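PDB 2AAN: auracyanin-A from Chloroflexus aurantiacus, which carries a single copper ion in a cupredoxin fold and probably serves as a soluble electron acceptor for the membrane protein alternative complex III. Local coordinates for residues 30-41 against 128-139; 56-64 against 92-103. All coordinates share one frame; numbering follows the deposited sequence.

Auracyanin-A illustrates how a cupredoxin builds a metal site at one end of a beta sandwich by closing loops within loops. From the N terminus, the chain runs through 30-41, pairs much later with its own C-terminal strand, and so closes in interaction 1 a loop that holds nearly all the rest of the fold. Nested inside it, interaction 2 joins 56-64 to 92-103 round the helix 67-80. The two contacts lie at the two edges of one five-stranded sheet, with strand 117-122 between them. They converge on the copper ion, to which interaction 2 brings His58 and interaction 1 brings His128 and Met132, with Cys123 completing the site.

Interaction 1. Residues 30-41 against 128-139; sequences LAFDKTELTVSA and HYPLMQGKLVVN. With CU (copper (II) ion), chain B; SO4 (sulfate ion), chain D.
Leu30, Met132 and Phe32 bury the most surface here, and all three gather at the copper end. Leu30 CG sits over one face of the His128 ring, 4.0 Å from His128 CD2, the side chains crossing at about a right angle. The same ring binds copper through ND1 at 2.1 Å. Met132 reaches the metal site with CG anti to its backbone N (chi1 -165°) and an extended chain beyond, which carries its SD to 2.9 Å from copper and its methyl CE over a face of Phe32, 3.7 Å from Phe32 CE2, a Met-aromatic contact. Tyr121 and Trp60 meet the same ring edge-to-face.

Further along, parallel strands 36-39 and 133-138 are joined by bonds such as Leu37 N to Lys135 O (3.0 Å). Leu37, Val39, Leu136 and Val138 share the buried face. On the exposed one Glu36 and Lys135 lie side by side, but the salt bridge from Glu36 OE1 to Lys135 NZ is long (4.0 Å), and Lys135 NZ bonds a sulfate, probably from the crystallisation liquor. Backbone bonds thus hold the sheet end, while round copper the segments meet through side-chain packing and two bridging waters, one between Leu30 O and Leu131 O.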
loop_
_atom_site.group_PDB
_atom_site.type_symbol
_atom_site.label_atom_id
_atom_site.label_comp_id
_atom_site.label_asym_id
_atom_site.label_seq_id
_atom_site.Cartn_x
_atom_site.Cartn_y
_atom_site.Cartn_z
ATOM N N LEU A 30 -3.036 -12.857 4.209
ATOM C CA LEU A 30 -2.106 -11.768 4.336
ATOM C C LEU A 30 -1.473 -11.551 2.944
ATOM O O LEU A 30 -0.318 -11.859 2.708
ATOM C CB LEU A 30 -1.061 -12.087 5.397
ATOM C CG LEU A 30 -1.454 -11.779 6.848
ATOM C CD1 LEU A 30 -2.919 -11.877 7.232
ATOM C CD2 LEU A 30 -0.616 -12.454 7.809
ATOM N N ALA A 31 -2.274 -10.997 2.042
ATOM C CA ALA A 31 -1.927 -10.884 0.628
ATOM C C ALA A 31 -2.875 -9.894 0.036
ATOM O O ALA A 31 -4.057 -9.845 0.432
ATOM C CB ALA A 31 -2.105 -12.221 -0.092
ATOM N N PHE A 32 -2.367 -9.136 -0.921
ATOM C CA PHE A 32 -3.207 -8.387 -1.840
ATOM C C PHE A 32 -3.710 -9.352 -2.891
ATOM O O PHE A 32 -3.017 -10.308 -3.273
ATOM C CB PHE A 32 -2.438 -7.242 -2.491
ATOM C CG PHE A 32 -1.981 -6.173 -1.529
ATOM C CD1 PHE A 32 -0.660 -6.088 -1.148
ATOM C CD2 PHE A 32 -2.871 -5.217 -1.080
ATOM C CE1 PHE A 32 -0.233 -5.069 -0.285
ATOM C CE2 PHE A 32 -2.479 -4.230 -0.206
ATOM C CZ PHE A 32 -1.153 -4.166 0.212
ATOM N N ASP A 33 -4.891 -9.081 -3.401
ATOM C CA ASP A 33 -5.453 -9.887 -4.497
ATOM C C ASP A 33 -4.900 -9.603 -5.879
ATOM O O ASP A 33 -5.290 -10.241 -6.814
ATOM C CB ASP A 33 -6.980 -9.856 -4.522
ATOM C CG ASP A 33 -7.607 -8.509 -4.877
ATOM O OD1 ASP A 33 -6.962 -7.522 -5.260
ATOM O OD2 ASP A 33 -8.852 -8.480 -4.796
ATOM N N LYS A 34 -4.030 -8.608 -5.980
ATOM C CA LYS A 34 -3.253 -8.326 -7.157
ATOM C C LYS A 34 -1.817 -8.082 -6.662
ATOM O O LYS A 34 -1.571 -7.275 -5.727
ATOM C CB LYS A 34 -3.771 -7.070 -7.888
ATOM C CG LYS A 34 -5.251 -7.093 -8.276
ATOM C CD LYS A 34 -5.609 -5.915 -9.153
ATOM C CE LYS A 34 -7.044 -5.941 -9.642
ATOM N NZ LYS A 34 -7.304 -4.647 -10.398
ATOM N N THR A 35 -0.876 -8.758 -7.301
ATOM C CA THR A 35 0.531 -8.638 -6.929
ATOM C C THR A 35 1.284 -7.806 -7.934
ATOM O O THR A 35 2.467 -7.518 -7.738
ATOM C CB THR A 35 1.276 -9.987 -6.786
ATOM O OG1 THR A 35 1.158 -10.763 -7.987
ATOM C CG2 THR A 35 0.784 -10.732 -5.586
ATOM N N GLU A 36 0.587 -7.371 -8.962
ATOM C CA GLU A 36 1.136 -6.326 -9.743
ATOM C C GLU A 36 0.183 -5.423 -10.491
ATOM O O GLU A 36 -0.857 -5.844 -10.967
ATOM C CB GLU A 36 2.235 -6.858 -10.617
ATOM C CG GLU A 36 1.742 -7.327 -11.923
ATOM C CD GLU A 36 2.560 -6.778 -13.052
ATOM O OE1 GLU A 36 3.788 -6.711 -12.904
ATOM O OE2 GLU A 36 1.961 -6.451 -14.092
ATOM N N LEU A 37 0.579 -4.165 -10.533
ATOM C CA LEU A 37 -0.180 -3.073 -11.151
ATOM C C LEU A 37 0.726 -2.339 -12.102
ATOM O O LEU A 37 1.908 -2.222 -11.838
ATOM C CB LEU A 37 -0.664 -2.108 -10.078
ATOM C CG LEU A 37 -1.448 -2.709 -8.916
ATOM C CD1 LEU A 37 -1.766 -1.641 -7.864
ATOM C CD2 LEU A 37 -2.729 -3.412 -9.393
ATOM N N THR A 38 0.184 -1.907 -13.238
ATOM C CA THR A 38 0.945 -1.170 -14.218
ATOM C C THR A 38 0.214 0.115 -14.509
ATOM O O THR A 38 -0.988 0.104 -14.742
ATOM C CB THR A 38 1.102 -1.939 -15.526
ATOM O OG1 THR A 38 1.735 -3.185 -15.262
ATOM C CG2 THR A 38 1.982 -1.154 -16.491
ATOM N N VAL A 39 0.952 1.220 -14.437
ATOM C CA VAL A 39 0.421 2.535 -14.747
ATOM C C VAL A 39 1.474 3.248 -15.588
ATOM O O VAL A 39 2.575 2.712 -15.781
ATOM C CB VAL A 39 0.074 3.348 -13.473
ATOM C CG1 VAL A 39 -1.058 2.647 -12.688
ATOM C CG2 VAL A 39 1.295 3.558 -12.575
ATOM N N SER A 40 1.140 4.448 -16.059
ATOM C CA SER A 40 2.087 5.317 -16.794
ATOM C C SER A 40 2.621 6.383 -15.866
ATOM O O SER A 40 1.908 6.845 -14.993
ATOM C CB SER A 40 1.391 6.010 -17.973
ATOM O OG SER A 40 0.564 5.094 -18.667
ATOM N N ALA A 41 3.863 6.802 -16.072
ATOM C CA ALA A 41 4.443 7.853 -15.261
ATOM C C ALA A 41 3.596 9.152 -15.352
ATOM O O ALA A 41 3.129 9.518 -16.416
ATOM C CB ALA A 41 5.880 8.119 -15.697
ATOM N N HIS A 128 1.953 -8.163 8.805
ATOM C CA HIS A 128 1.464 -8.509 7.432
ATOM C C HIS A 128 2.557 -8.514 6.383
ATOM O O HIS A 128 2.564 -9.372 5.503
ATOM C CB HIS A 128 0.333 -7.593 7.019
ATOM C CG HIS A 128 -0.888 -7.796 7.835
ATOM N ND1 HIS A 128 -2.115 -7.294 7.473
ATOM C CD2 HIS A 128 -1.073 -8.465 9.000
ATOM C CE1 HIS A 128 -3.008 -7.641 8.390
ATOM N NE2 HIS A 128 -2.403 -8.373 9.313
ATOM N N TYR A 129 3.467 -7.547 6.476
ATOM C CA TYR A 129 4.708 -7.557 5.700
ATOM C C TYR A 129 5.635 -8.481 6.459
ATOM O O TYR A 129 5.652 -8.432 7.701
ATOM C CB TYR A 129 5.294 -6.122 5.570
ATOM C CG TYR A 129 6.608 -6.098 4.812
ATOM C CD1 TYR A 129 6.619 -6.072 3.422
ATOM C CD2 TYR A 129 7.814 -6.266 5.470
ATOM C CE1 TYR A 129 7.777 -6.129 2.704
ATOM C CE2 TYR A 129 9.025 -6.333 4.747
ATOM C CZ TYR A 129 9.000 -6.245 3.366
ATOM O OH TYR A 129 10.155 -6.286 2.599
ATOM N N PRO A 130 6.460 -9.277 5.759
ATOM C CA PRO A 130 6.800 -9.316 4.327
ATOM C C PRO A 130 5.892 -10.111 3.419
ATOM O O PRO A 130 6.053 -10.035 2.219
ATOM C CB PRO A 130 8.191 -9.973 4.346
ATOM C CG PRO A 130 8.059 -10.967 5.450
ATOM C CD PRO A 130 7.270 -10.253 6.507
ATOM N N LEU A 131 4.891 -10.816 3.930
ATOM C CA LEU A 131 4.040 -11.536 2.998
ATOM C C LEU A 131 3.209 -10.602 2.134
ATOM O O LEU A 131 3.001 -10.844 0.952
ATOM C CB LEU A 131 3.099 -12.492 3.733
ATOM C CG LEU A 131 3.715 -13.811 4.190
ATOM C CD1 LEU A 131 2.720 -14.469 5.127
ATOM C CD2 LEU A 131 4.013 -14.695 3.010
ATOM N N MET A 132 2.679 -9.555 2.739
ATOM C CA MET A 132 1.694 -8.752 2.058
ATOM C C MET A 132 2.419 -7.648 1.299
ATOM O O MET A 132 2.699 -6.544 1.807
ATOM C CB MET A 132 0.669 -8.265 3.074
ATOM C CG MET A 132 -0.590 -7.732 2.421
ATOM S SD MET A 132 -1.947 -7.574 3.549
ATOM C CE MET A 132 -3.074 -6.653 2.480
ATOM N N GLN A 133 2.734 -7.959 0.057
ATOM C CA GLN A 133 3.433 -7.028 -0.805
ATOM C C GLN A 133 3.127 -7.286 -2.271
ATOM O O GLN A 133 2.699 -8.377 -2.667
ATOM C CB GLN A 133 4.951 -7.099 -0.574
ATOM C CG GLN A 133 5.569 -8.471 -0.784
ATOM C CD GLN A 133 7.070 -8.432 -0.842
ATOM O OE1 GLN A 133 7.660 -7.879 -1.791
ATOM N NE2 GLN A 133 7.720 -9.043 0.169
ATOM N N GLY A 134 3.361 -6.259 -3.065
ATOM C CA GLY A 134 3.260 -6.360 -4.490
ATOM C C GLY A 134 4.142 -5.328 -5.166
ATOM O O GLY A 134 4.968 -4.672 -4.515
ATOM N N LYS A 135 3.943 -5.199 -6.471
ATOM C CA LYS A 135 4.796 -4.387 -7.324
ATOM C C LYS A 135 3.967 -3.446 -8.216
ATOM O O LYS A 135 3.039 -3.892 -8.856
ATOM C CB LYS A 135 5.579 -5.355 -8.210
ATOM C CG LYS A 135 6.634 -4.793 -9.095
ATOM C CD LYS A 135 7.412 -5.938 -9.753
ATOM C CE LYS A 135 6.657 -6.523 -10.962
ATOM N NZ LYS A 135 7.403 -7.688 -11.590
ATOM N N LEU A 136 4.320 -2.163 -8.231
ATOM C CA LEU A 136 3.733 -1.185 -9.144
ATOM C C LEU A 136 4.749 -0.954 -10.283
ATOM O O LEU A 136 5.870 -0.546 -10.031
ATOM C CB LEU A 136 3.449 0.133 -8.428
ATOM C CG LEU A 136 2.945 1.220 -9.376
ATOM C CD1 LEU A 136 1.501 0.935 -9.774
ATOM C CD2 LEU A 136 3.062 2.601 -8.753
ATOM N N VAL A 137 4.333 -1.226 -11.515
ATOM C CA VAL A 137 5.150 -0.967 -12.703
ATOM C C VAL A 137 4.695 0.335 -13.331
ATOM O O VAL A 137 3.528 0.470 -13.716
ATOM C CB VAL A 137 5.035 -2.099 -13.727
ATOM C CG1 VAL A 137 5.982 -1.848 -14.919
ATOM C CG2 VAL A 137 5.393 -3.438 -13.085
ATOM N N VAL A 138 5.609 1.286 -13.428
ATOM C CA VAL A 138 5.309 2.577 -14.038
ATOM C C VAL A 138 6.122 2.664 -15.321
ATOM O O VAL A 138 7.360 2.538 -15.278
ATOM C CB VAL A 138 5.667 3.732 -13.103
ATOM C CG1 VAL A 138 5.183 5.060 -13.708
ATOM C CG2 VAL A 138 5.045 3.528 -11.750
ATOM N N ASN A 139 5.430 2.830 -16.447
ATOM C CA ASN A 139 6.066 2.889 -17.771
ATOM C C ASN A 139 6.321 4.318 -18.230
ATOM O O ASN A 139 5.503 5.213 -17.986
ATOM C CB ASN A 139 5.208 2.140 -18.791
ATOM C CG ASN A 139 5.208 0.641 -18.552
ATOM O OD1 ASN A 139 4.154 -0.004 -18.528
ATOM N ND2 ASN A 139 6.403 0.074 -18.359
HETATM CU CU CU B . -2.489 -5.966 5.905
HETATM S S SO4 D . 10.165 -6.329 -13.042
HETATM O O1 SO4 D . 9.954 -6.572 -11.634
HETATM O O2 SO4 D . 11.536 -5.861 -13.240
HETATM O O3 SO4 D . 9.230 -5.344 -13.581
HETATM O O4 SO4 D . 9.969 -7.589 -13.758
HETATM O O HOH W 1 1.289 -12.918 0.578
HETATM O O HOH W 2 0.337 -9.654 -1.708
#

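Interaction 2. Residues 56-64 against 92-103; sequences QQHNWILVK and SNIIAESPLANG. With CU (copper (II) ion), chain B.
Leu62 and Ile95 meet in the closely packed middle of this antiparallel contact, where Leu62 CG and methyl CD2 rest against Ile95, Leu62 CD2 lying 3.9 Å from Ile95 CG2. Ile95 and Ala96 both face Leu62, a classic beta bulge: Leu62 O takes a bond from Ile95 N at 2.8 Å and a weak one from Ala96 N at 3.5 Å, while Leu62 N donates to Ala96 O. Phe111 of strand 106-112 packs on Leu62 and Ala96. On the other face of the sheet, Ile61 CG2 approaches Ile94 CG2, and its CD1 lies beside the CB of Glu97.

Ser98 joins the strand pair to the next ladder. Its OG lies between backbone N and carbonyl carbon (chi1 81°), a turn that brings it to Trp60 N as acceptor (2.9 Å) while it donates to Pro99 O (2.8 Å). Beyond it, His58 and Ala101 form a single bridge, bonded both ways; the CB bond of His58 points away from 92-103, and the ring binds copper through ND1 at 2.1 Å.

The solvent side lies at Lys64, which bonds through its backbone N to Asn93 O; its aliphatic chain lies across Asn93 at about a right angle and its amine leads away. At the copper end, Gln57 OE1 touches the methyls and branch carbon of Leu100, its NE2 being held by Tyr86. The paired bonds between His58 and Ala101 tie the ligand-bearing loop to its neighbour, consistent with a backbone fixed beside the metal.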
loop_
_atom_site.group_PDB
_atom_site.type_symbol
_atom_site.label_atom_id
_atom_site.label_comp_id
_atom_site.label_asym_id
_atom_site.label_seq_id
_atom_site.Cartn_x
_atom_site.Cartn_y
_atom_site.Cartn_z
ATOM N N GLN A 56 -9.401 -8.176 9.837
ATOM C CA GLN A 56 -8.064 -7.690 9.684
ATOM C C GLN A 56 -8.248 -6.231 9.403
ATOM O O GLN A 56 -9.311 -5.831 8.889
ATOM C CB GLN A 56 -7.416 -8.377 8.517
ATOM C CG GLN A 56 -7.199 -9.833 8.725
ATOM C CD GLN A 56 -6.009 -10.123 9.609
ATOM O OE1 GLN A 56 -5.252 -9.216 9.994
ATOM N NE2 GLN A 56 -5.794 -11.394 9.877
ATOM N N GLN A 57 -7.246 -5.453 9.804
ATOM C CA GLN A 57 -7.019 -4.134 9.233
ATOM C C GLN A 57 -5.933 -4.296 8.196
ATOM O O GLN A 57 -5.096 -5.150 8.333
ATOM C CB GLN A 57 -6.636 -3.067 10.295
ATOM C CG GLN A 57 -5.755 -3.565 11.385
ATOM C CD GLN A 57 -5.376 -2.531 12.386
ATOM O OE1 GLN A 57 -5.686 -1.350 12.246
ATOM N NE2 GLN A 57 -4.673 -2.974 13.417
ATOM N N HIS A 58 -5.966 -3.463 7.169
ATOM C CA HIS A 58 -4.927 -3.425 6.151
ATOM C C HIS A 58 -4.742 -1.990 5.670
ATOM O O HIS A 58 -5.680 -1.188 5.670
ATOM C CB HIS A 58 -5.339 -4.213 4.916
ATOM C CG HIS A 58 -5.479 -5.694 5.121
ATOM N ND1 HIS A 58 -4.409 -6.517 5.396
ATOM C CD2 HIS A 58 -6.573 -6.498 5.084
ATOM C CE1 HIS A 58 -4.835 -7.765 5.517
ATOM N NE2 HIS A 58 -6.145 -7.785 5.302
ATOM N N ASN A 59 -3.581 -1.751 5.089
ATOM C CA ASN A 59 -3.391 -0.561 4.270
ATOM C C ASN A 59 -2.632 -0.897 2.996
ATOM O O ASN A 59 -2.263 -2.054 2.761
ATOM C CB ASN A 59 -2.765 0.596 5.078
ATOM C CG ASN A 59 -1.430 0.253 5.701
ATOM O OD1 ASN A 59 -0.751 -0.624 5.231
ATOM N ND2 ASN A 59 -1.047 0.963 6.779
ATOM N N TRP A 60 -2.477 0.112 2.152
ATOM C CA TRP A 60 -1.746 0.003 0.864
ATOM C C TRP A 60 -0.841 1.194 0.829
ATOM O O TRP A 60 -1.329 2.309 0.743
ATOM C CB TRP A 60 -2.704 0.045 -0.320
ATOM C CG TRP A 60 -2.059 -0.125 -1.664
ATOM C CD1 TRP A 60 -1.954 -1.274 -2.361
ATOM C CD2 TRP A 60 -1.525 0.908 -2.503
ATOM N NE1 TRP A 60 -1.293 -1.055 -3.559
ATOM C CE2 TRP A 60 -1.047 0.285 -3.683
ATOM C CE3 TRP A 60 -1.359 2.278 -2.361
ATOM C CZ2 TRP A 60 -0.414 0.990 -4.702
ATOM C CZ3 TRP A 60 -0.731 2.980 -3.378
ATOM C CH2 TRP A 60 -0.292 2.342 -4.544
ATOM N N ILE A 61 0.456 0.933 0.960
ATOM C CA ILE A 61 1.464 1.970 1.029
ATOM C C ILE A 61 2.476 1.764 -0.101
ATOM O O ILE A 61 3.106 0.708 -0.206
ATOM C CB ILE A 61 2.207 1.933 2.385
ATOM C CG1 ILE A 61 1.228 1.890 3.578
ATOM C CG2 ILE A 61 3.212 3.070 2.520
ATOM C CD1 ILE A 61 0.228 3.024 3.742
ATOM N N LEU A 62 2.648 2.794 -0.912
ATOM C CA LEU A 62 3.600 2.779 -2.006
ATOM C C LEU A 62 4.889 3.391 -1.580
ATOM O O LEU A 62 4.926 4.555 -1.185
ATOM C CB LEU A 62 3.059 3.579 -3.177
ATOM C CG LEU A 62 3.869 3.626 -4.460
ATOM C CD1 LEU A 62 4.069 2.237 -5.041
ATOM C CD2 LEU A 62 3.140 4.464 -5.451
ATOM N N VAL A 63 5.957 2.626 -1.657
ATOM C CA VAL A 63 7.195 3.106 -1.093
ATOM C C VAL A 63 8.263 3.240 -2.137
ATOM O O VAL A 63 8.162 2.679 -3.235
ATOM C CB VAL A 63 7.687 2.237 0.043
ATOM C CG1 VAL A 63 6.620 2.136 1.135
ATOM C CG2 VAL A 63 8.056 0.922 -0.474
ATOM N N LYS A 64 9.301 3.974 -1.740
ATOM C CA LYS A 64 10.489 4.224 -2.512
ATOM C C LYS A 64 11.575 3.346 -1.888
ATOM O O LYS A 64 11.729 3.314 -0.671
ATOM C CB LYS A 64 10.820 5.721 -2.369
ATOM C CG LYS A 64 11.773 6.324 -3.358
ATOM C CD LYS A 64 11.928 7.860 -3.136
ATOM C CE LYS A 64 12.940 8.483 -4.132
ATOM N NZ LYS A 64 14.366 8.331 -3.703
ATOM N N SER A 92 9.867 10.553 3.641
ATOM C CA SER A 92 10.890 10.644 2.599
ATOM C C SER A 92 10.802 9.485 1.588
ATOM O O SER A 92 10.995 9.676 0.409
ATOM C CB SER A 92 12.297 10.743 3.228
ATOM O OG SER A 92 12.398 11.853 4.128
ATOM N N ASN A 93 10.465 8.299 2.047
ATOM C CA ASN A 93 10.405 7.133 1.174
ATOM C C ASN A 93 8.990 6.559 1.011
ATOM O O ASN A 93 8.823 5.395 0.679
ATOM C CB ASN A 93 11.355 6.059 1.724
ATOM C CG ASN A 93 12.803 6.440 1.564
ATOM O OD1 ASN A 93 13.251 6.688 0.467
ATOM N ND2 ASN A 93 13.533 6.484 2.656
ATOM N N ILE A 94 7.989 7.379 1.267
ATOM C CA ILE A 94 6.609 7.024 1.086
ATOM C C ILE A 94 6.080 7.935 -0.007
ATOM O O ILE A 94 6.107 9.184 0.111
ATOM C CB ILE A 94 5.825 7.121 2.418
ATOM C CG1 ILE A 94 6.356 6.052 3.391
ATOM C CG2 ILE A 94 4.344 6.964 2.232
ATOM C CD1 ILE A 94 5.962 6.286 4.847
ATOM N N ILE A 95 5.579 7.313 -1.070
ATOM C CA ILE A 95 5.030 8.035 -2.208
ATOM C C ILE A 95 3.552 8.314 -2.022
ATOM O O ILE A 95 3.054 9.412 -2.360
ATOM C CB ILE A 95 5.264 7.265 -3.515
ATOM C CG1 ILE A 95 6.778 7.146 -3.772
ATOM C CG2 ILE A 95 4.606 7.988 -4.660
ATOM C CD1 ILE A 95 7.154 6.188 -4.853
ATOM N N ALA A 96 2.834 7.312 -1.533
ATOM C CA ALA A 96 1.402 7.460 -1.302
ATOM C C ALA A 96 0.963 6.494 -0.212
ATOM O O ALA A 96 1.595 5.434 -0.042
ATOM C CB ALA A 96 0.646 7.210 -2.604
ATOM N N GLU A 97 -0.069 6.896 0.550
ATOM C CA GLU A 97 -0.620 6.084 1.624
ATOM C C GLU A 97 -2.123 6.006 1.546
ATOM O O GLU A 97 -2.806 7.035 1.611
ATOM C CB GLU A 97 -0.334 6.667 3.019
ATOM C CG GLU A 97 1.036 7.035 3.378
ATOM C CD GLU A 97 1.072 7.892 4.665
ATOM O OE1 GLU A 97 0.031 8.056 5.342
ATOM O OE2 GLU A 97 2.145 8.395 5.005
ATOM N N SER A 98 -2.648 4.787 1.484
ATOM C CA SER A 98 -4.073 4.606 1.706
ATOM C C SER A 98 -4.385 4.923 3.178
ATOM O O SER A 98 -3.558 4.735 4.065
ATOM C CB SER A 98 -4.549 3.201 1.353
ATOM O OG SER A 98 -4.268 2.320 2.406
ATOM N N PRO A 99 -5.595 5.412 3.439
ATOM C CA PRO A 99 -6.062 5.385 4.799
ATOM C C PRO A 99 -6.036 3.933 5.297
ATOM O O PRO A 99 -5.995 3.001 4.493
ATOM C CB PRO A 99 -7.507 5.876 4.660
ATOM C CG PRO A 99 -7.517 6.661 3.448
ATOM C CD PRO A 99 -6.599 5.961 2.530
ATOM N N LEU A 100 -6.093 3.756 6.611
ATOM C CA LEU A 100 -6.161 2.458 7.215
ATOM C C LEU A 100 -7.535 1.871 7.036
ATOM O O LEU A 100 -8.518 2.481 7.399
ATOM C CB LEU A 100 -5.858 2.579 8.690
ATOM C CG LEU A 100 -5.610 1.342 9.540
ATOM C CD1 LEU A 100 -4.515 0.463 9.007
ATOM C CD2 LEU A 100 -5.216 1.801 10.916
ATOM N N ALA A 101 -7.614 0.663 6.503
ATOM C CA ALA A 101 -8.920 0.084 6.243
ATOM C C ALA A 101 -9.256 -0.946 7.312
ATOM O O ALA A 101 -8.547 -1.916 7.503
ATOM C CB ALA A 101 -8.978 -0.493 4.889
ATOM N N ASN A 102 -10.348 -0.704 8.029
ATOM C CA ASN A 102 -10.878 -1.662 8.984
ATOM C C ASN A 102 -11.644 -2.750 8.290
ATOM O O ASN A 102 -11.784 -2.739 7.060
ATOM C CB ASN A 102 -11.741 -0.931 10.015
ATOM C CG ASN A 102 -10.904 -0.037 10.916
ATOM O OD1 ASN A 102 -9.740 -0.331 11.191
ATOM N ND2 ASN A 102 -11.482 1.042 11.373
ATOM N N GLY A 103 -12.135 -3.709 9.070
ATOM C CA GLY A 103 -12.905 -4.835 8.525
ATOM C C GLY A 103 -13.990 -4.427 7.530
ATOM O O GLY A 103 -14.770 -3.518 7.799
HETATM CU CU CU B . -2.489 -5.966 5.905
#